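Local atomic coordinates of aspartate aminotransferase, mitochondrial (Trypanosoma brucei brucei, PDB entry 4W5K), a protein that probably transfers amino groups from L-aspartate to 2-oxoglutarate, as a homodimeric pyridoxal-phosphate-dependent enzyme of the class I aminotransferase family. Residues A69-E74 with Q241-N246; K52-G57 with V293-K298. The protein carries 1 engineered substitution. All coordinates share one frame; numbering follows the deposited sequence.

Contact 1. Residues A69-E74 with Q241-N246. Engineered in segment 241-246: Ala245 (natural residue Lys). With PLP (pyridoxal-5'-phosphate), chain C.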
# COMPACT_ATOMS: atom_id res chain seq x y z
N ALA A 69 2.81 9.01 13.25
CA ALA A 69 3.93 9.90 13.56
C ALA A 69 4.96 9.26 14.50
O ALA A 69 6.17 9.42 14.30
CB ALA A 69 3.43 11.19 14.18
N SER A 70 4.49 8.54 15.52
CA SER A 70 5.42 7.90 16.46
C SER A 70 6.22 6.81 15.76
O SER A 70 7.41 6.61 16.06
CB SER A 70 4.69 7.33 17.67
OG SER A 70 3.78 6.31 17.31
N PHE A 71 5.58 6.08 14.86
CA PHE A 71 6.30 5.06 14.07
C PHE A 71 7.41 5.71 13.25
O PHE A 71 8.55 5.22 13.20
CB PHE A 71 5.34 4.31 13.14
CG PHE A 71 6.02 3.54 12.05
CD1 PHE A 71 6.61 2.30 12.31
CD2 PHE A 71 6.11 4.07 10.77
CE1 PHE A 71 7.24 1.59 11.29
CE2 PHE A 71 6.75 3.38 9.74
CZ PHE A 71 7.34 2.13 10.01
N VAL A 72 7.08 6.80 12.57
CA VAL A 72 8.08 7.43 11.72
C VAL A 72 9.27 7.92 12.55
O VAL A 72 10.42 7.75 12.16
CB VAL A 72 7.48 8.59 10.89
CG1 VAL A 72 8.58 9.32 10.10
CG2 VAL A 72 6.40 8.05 9.94
N GLU A 73 8.98 8.54 13.70
CA GLU A 73 10.02 8.99 14.61
C GLU A 73 10.93 7.84 15.07
O GLU A 73 12.17 7.99 15.06
CB GLU A 73 9.37 9.66 15.82
CG GLU A 73 10.35 10.22 16.83
CD GLU A 73 9.65 11.06 17.88
OE1 GLU A 73 10.21 11.23 18.98
OE2 GLU A 73 8.53 11.55 17.59
N GLU A 74 10.33 6.72 15.46
CA GLU A 74 11.13 5.56 15.89
C GLU A 74 11.92 4.94 14.73
O GLU A 74 13.06 4.51 14.92
CB GLU A 74 10.24 4.48 16.54
CG GLU A 74 9.60 4.88 17.88
CD GLU A 74 10.60 5.44 18.88
OE1 GLU A 74 11.60 4.75 19.19
OE2 GLU A 74 10.36 6.57 19.37
N GLN A 241 13.86 1.86 4.02
CA GLN A 241 14.02 1.01 5.20
C GLN A 241 12.85 0.02 5.31
O GLN A 241 11.70 0.41 5.43
CB GLN A 241 14.12 1.91 6.45
CG GLN A 241 14.13 1.21 7.79
CD GLN A 241 14.20 2.19 8.94
OE1 GLN A 241 13.64 3.29 8.86
NE2 GLN A 241 14.84 1.79 10.04
N SER A 242 13.17 -1.28 5.30
CA SER A 242 12.15 -2.33 5.42
C SER A 242 12.06 -2.93 6.82
O SER A 242 13.09 -3.23 7.44
CB SER A 242 12.43 -3.45 4.41
OG SER A 242 11.53 -4.54 4.60
N PHE A 243 10.84 -3.14 7.30
CA PHE A 243 10.62 -3.86 8.54
C PHE A 243 10.10 -5.26 8.32
O PHE A 243 9.73 -5.96 9.28
CB PHE A 243 9.68 -3.04 9.44
CG PHE A 243 10.30 -1.75 9.87
CD1 PHE A 243 11.43 -1.75 10.68
CD2 PHE A 243 9.84 -0.53 9.38
CE1 PHE A 243 12.05 -0.55 11.05
CE2 PHE A 243 10.45 0.67 9.76
CZ PHE A 243 11.55 0.66 10.59
N SER A 244 10.14 -5.71 7.07
CA SER A 244 9.61 -7.03 6.73
C SER A 244 10.40 -8.16 7.34
O SER A 244 9.85 -9.01 8.04
CB SER A 244 9.54 -7.20 5.21
OG SER A 244 8.59 -6.30 4.65
N ALA A 245 11.71 -8.20 7.08
CA ALA A 245 12.48 -9.31 7.64
C ALA A 245 12.81 -9.11 9.13
O ALA A 245 12.75 -10.08 9.92
CB ALA A 245 13.76 -9.50 6.83
N ASN A 246 13.23 -7.91 9.53
CA ASN A 246 13.75 -7.78 10.89
C ASN A 246 12.67 -7.79 11.97
O ASN A 246 12.97 -8.04 13.14
CB ASN A 246 14.71 -6.56 11.04
CG ASN A 246 14.07 -5.23 10.72
OD1 ASN A 246 12.88 -5.13 10.47
ND2 ASN A 246 14.90 -4.18 10.73
N1 PLP C . 15.03 -4.51 -1.24
C2 PLP C . 15.68 -5.70 -1.02
C2A PLP C . 17.16 -5.74 -1.24
C3 PLP C . 14.98 -6.83 -0.61
O3 PLP C . 15.61 -8.03 -0.40
C4 PLP C . 13.61 -6.76 -0.41
C4A PLP C . 12.92 -7.92 0.26
O4A PLP C . 12.69 -8.93 -0.41
C5 PLP C . 12.94 -5.55 -0.63
C6 PLP C . 13.67 -4.42 -1.03
C5A PLP C . 11.44 -5.45 -0.45
O4P PLP C . 11.10 -5.39 0.91
P PLP C . 9.64 -5.15 1.39
O1P PLP C . 8.92 -6.45 1.57
O2P PLP C . 8.91 -4.28 0.39
O3P PLP C . 9.79 -4.44 2.71

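Contact 2. Residues K52-G57 with V293-K298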
# COMPACT_ATOMS: atom_id res chain seq x y z
N LYS A 52 4.25 -10.60 19.06
CA LYS A 52 3.07 -11.12 19.78
C LYS A 52 2.69 -10.25 20.98
O LYS A 52 1.49 -10.08 21.28
CB LYS A 52 3.33 -12.55 20.25
CG LYS A 52 3.56 -13.56 19.14
CD LYS A 52 3.88 -14.93 19.69
CE LYS A 52 4.20 -15.93 18.58
NZ LYS A 52 4.66 -17.22 19.14
N GLN A 53 3.69 -9.73 21.67
CA GLN A 53 3.47 -8.93 22.87
C GLN A 53 3.25 -7.44 22.60
O GLN A 53 2.97 -6.69 23.54
CB GLN A 53 4.65 -9.09 23.84
CG GLN A 53 4.87 -10.51 24.32
CD GLN A 53 6.11 -10.64 25.20
OE1 GLN A 53 6.50 -9.70 25.90
NE2 GLN A 53 6.74 -11.81 25.17
N ALA A 54 3.40 -7.02 21.34
CA ALA A 54 3.20 -5.63 20.96
C ALA A 54 1.75 -5.23 21.21
O ALA A 54 0.84 -6.06 21.10
CB ALA A 54 3.56 -5.40 19.48
N THR A 55 1.55 -3.97 21.56
CA THR A 55 0.21 -3.43 21.77
C THR A 55 -0.34 -2.73 20.52
O THR A 55 0.30 -1.84 19.97
CB THR A 55 0.20 -2.43 22.94
OG1 THR A 55 0.53 -3.11 24.15
CG2 THR A 55 -1.20 -1.79 23.08
N LEU A 56 -1.51 -3.15 20.04
CA LEU A 56 -2.09 -2.50 18.85
C LEU A 56 -2.93 -1.31 19.27
O LEU A 56 -3.39 -1.25 20.40
CB LEU A 56 -2.95 -3.48 18.05
CG LEU A 56 -2.32 -4.85 17.76
CD1 LEU A 56 -3.28 -5.67 16.94
CD2 LEU A 56 -1.01 -4.63 17.02
N GLY A 57 -3.13 -0.37 18.34
CA GLY A 57 -4.12 0.69 18.55
C GLY A 57 -5.53 0.13 18.60
O GLY A 57 -5.76 -1.03 18.24
N VAL A 293 5.68 -1.90 15.33
CA VAL A 293 7.07 -1.43 15.39
C VAL A 293 7.15 -0.28 16.41
O VAL A 293 8.06 -0.25 17.24
CB VAL A 293 7.57 -1.03 14.01
CG1 VAL A 293 8.91 -0.29 14.10
CG2 VAL A 293 7.75 -2.28 13.14
N SER A 294 6.17 0.62 16.38
CA SER A 294 6.19 1.74 17.32
C SER A 294 6.09 1.27 18.78
O SER A 294 6.79 1.78 19.67
CB SER A 294 5.06 2.72 16.96
OG SER A 294 4.99 3.78 17.91
N SER A 295 5.23 0.27 19.01
CA SER A 295 5.03 -0.30 20.33
C SER A 295 6.31 -0.94 20.85
O SER A 295 6.68 -0.78 22.01
CB SER A 295 3.91 -1.32 20.28
OG SER A 295 3.81 -2.03 21.50
N ILE A 296 6.97 -1.68 19.98
CA ILE A 296 8.18 -2.39 20.40
C ILE A 296 9.30 -1.40 20.68
O ILE A 296 9.93 -1.49 21.72
CB ILE A 296 8.63 -3.42 19.36
CG1 ILE A 296 7.65 -4.60 19.35
CG2 ILE A 296 10.04 -3.89 19.66
CD1 ILE A 296 7.81 -5.56 18.14
N LEU A 297 9.51 -0.44 19.79
CA LEU A 297 10.68 0.43 19.91
C LEU A 297 10.53 1.45 21.04
O LEU A 297 11.53 1.95 21.56
CB LEU A 297 10.95 1.14 18.59
CG LEU A 297 11.46 0.22 17.48
CD1 LEU A 297 11.59 0.98 16.16
CD2 LEU A 297 12.78 -0.49 17.90
N LYS A 298 9.30 1.73 21.46
CA LYS A 298 9.11 2.63 22.61
C LYS A 298 9.10 1.92 23.96
O LYS A 298 8.99 2.56 25.01
CB LYS A 298 7.80 3.43 22.44
CG LYS A 298 7.93 4.49 21.33
CD LYS A 298 6.64 5.22 21.05
CE LYS A 298 6.85 6.73 21.08
NZ LYS A 298 7.83 7.22 20.05

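Contact 1. Residues A69-E74 with Q241-N246
Phe71 swings its CG away from its own backbone N (chi1 164°), and Phe243 turns its CG to the far side from its carbonyl carbon, so the two phenyl rings arrive from opposite directions and meet. The approach is closest between Phe71 CZ and Phe243 CE2, at 3.4 Å, and Phe71 CE1 lies 3.7 Å from the same CE2. Ring centroids are 5.5 Å apart and the planes stand at 73°, an oblique meeting in which CZ and CE1 of Phe71 lie against CE2 and CD2 of Phe243. Both rings are buried: Ala290, Val293 and Ser294 of helix 287-297 pack against Phe71, while Ala75 and Leu78 of helix 69-80 touch Phe243.

Phe243 sits between two serines that hold the cofactor phosphate, where strand 238-242 of the large mixed sheet of the aminotransferase fold leads into the phosphate-binding turn. Ser242 OG donates to O3P of pyridoxal phosphate at 2.6 Å and accepts the backbone N-H of Ser244 at 3.1 Å, an ST turn with a 162° angle at the hydrogen. Ser244 OG lies 2.9 Å from PLP O3P, with O1P as an alternative acceptor. Arg253 of the same chain and Tyr62 of the second subunit also hydrogen-bond to the cofactor. The chemistry is therefore divided: an apolar aromatic pair fastens the segment to helix 69-80, and the flanking hydroxyls grip the phosphate.

Contact 2. Residues K52-G57 with V293-K298
Ser295, on the last turns of helix 287-297 in this fold type I aminotransferase, points its side chain at the extended loop that follows helix 49-52, and its hydroxyl accepts a loop backbone N-H. With OG anti to its own backbone N (chi1 172°), the hydroxyl reaches Thr55 N at 3.0 Å, and the N-H runs almost straight at it, 167° at the hydrogen. The serine thus works from the helix side on the main chain of the loop, with the CB atoms of Ala54 and Thr55 on opposite sides of the bond. Ala54 CA is 3.7 Å from the same OG, and Ser295 CB rests 3.7 Å from Thr55 O, so the serine lies alongside the peptide as well as bonding to it.

The neighbouring Ile296 sets its CB bond across the line between the segments, but its CG1 branch turns back toward the loop and offers a methylene to the alanine methyl. Nearby, Val292 touches Ala54 and Leu302 of helix 300-331 packs on Ser295. Away from the cofactor, this structural contact joins loop to helix by one hydrogen bond and a small apolar touch. The apolar part is one pair, Ala54 CB and Ile296 CG1, 4.2 Å apart.

From the N terminus the chain first passes 52-57, where contact 2 opens, then enters helix 69-80, where contact 1 opens. It next runs through most of the large mixed sheet to 241-246, which closes the contact 1 loop of 166 intervening residues. Only afterwards does it reach 293-298 and close contact 2, so the first loop falls wholly within the second. The centres are about 11 Å apart, and segments 69-74 and 293-298 touch: Glu74 OE2 forms a salt bridge with Lys298 NZ (2.7 Å), and Ser70 OG probably hydrogen-bonds to Ser294 OG (2.9 Å). Helix 287-297 thereby joins the early loop to helix 69-80, and through it to the phosphate-binding segment.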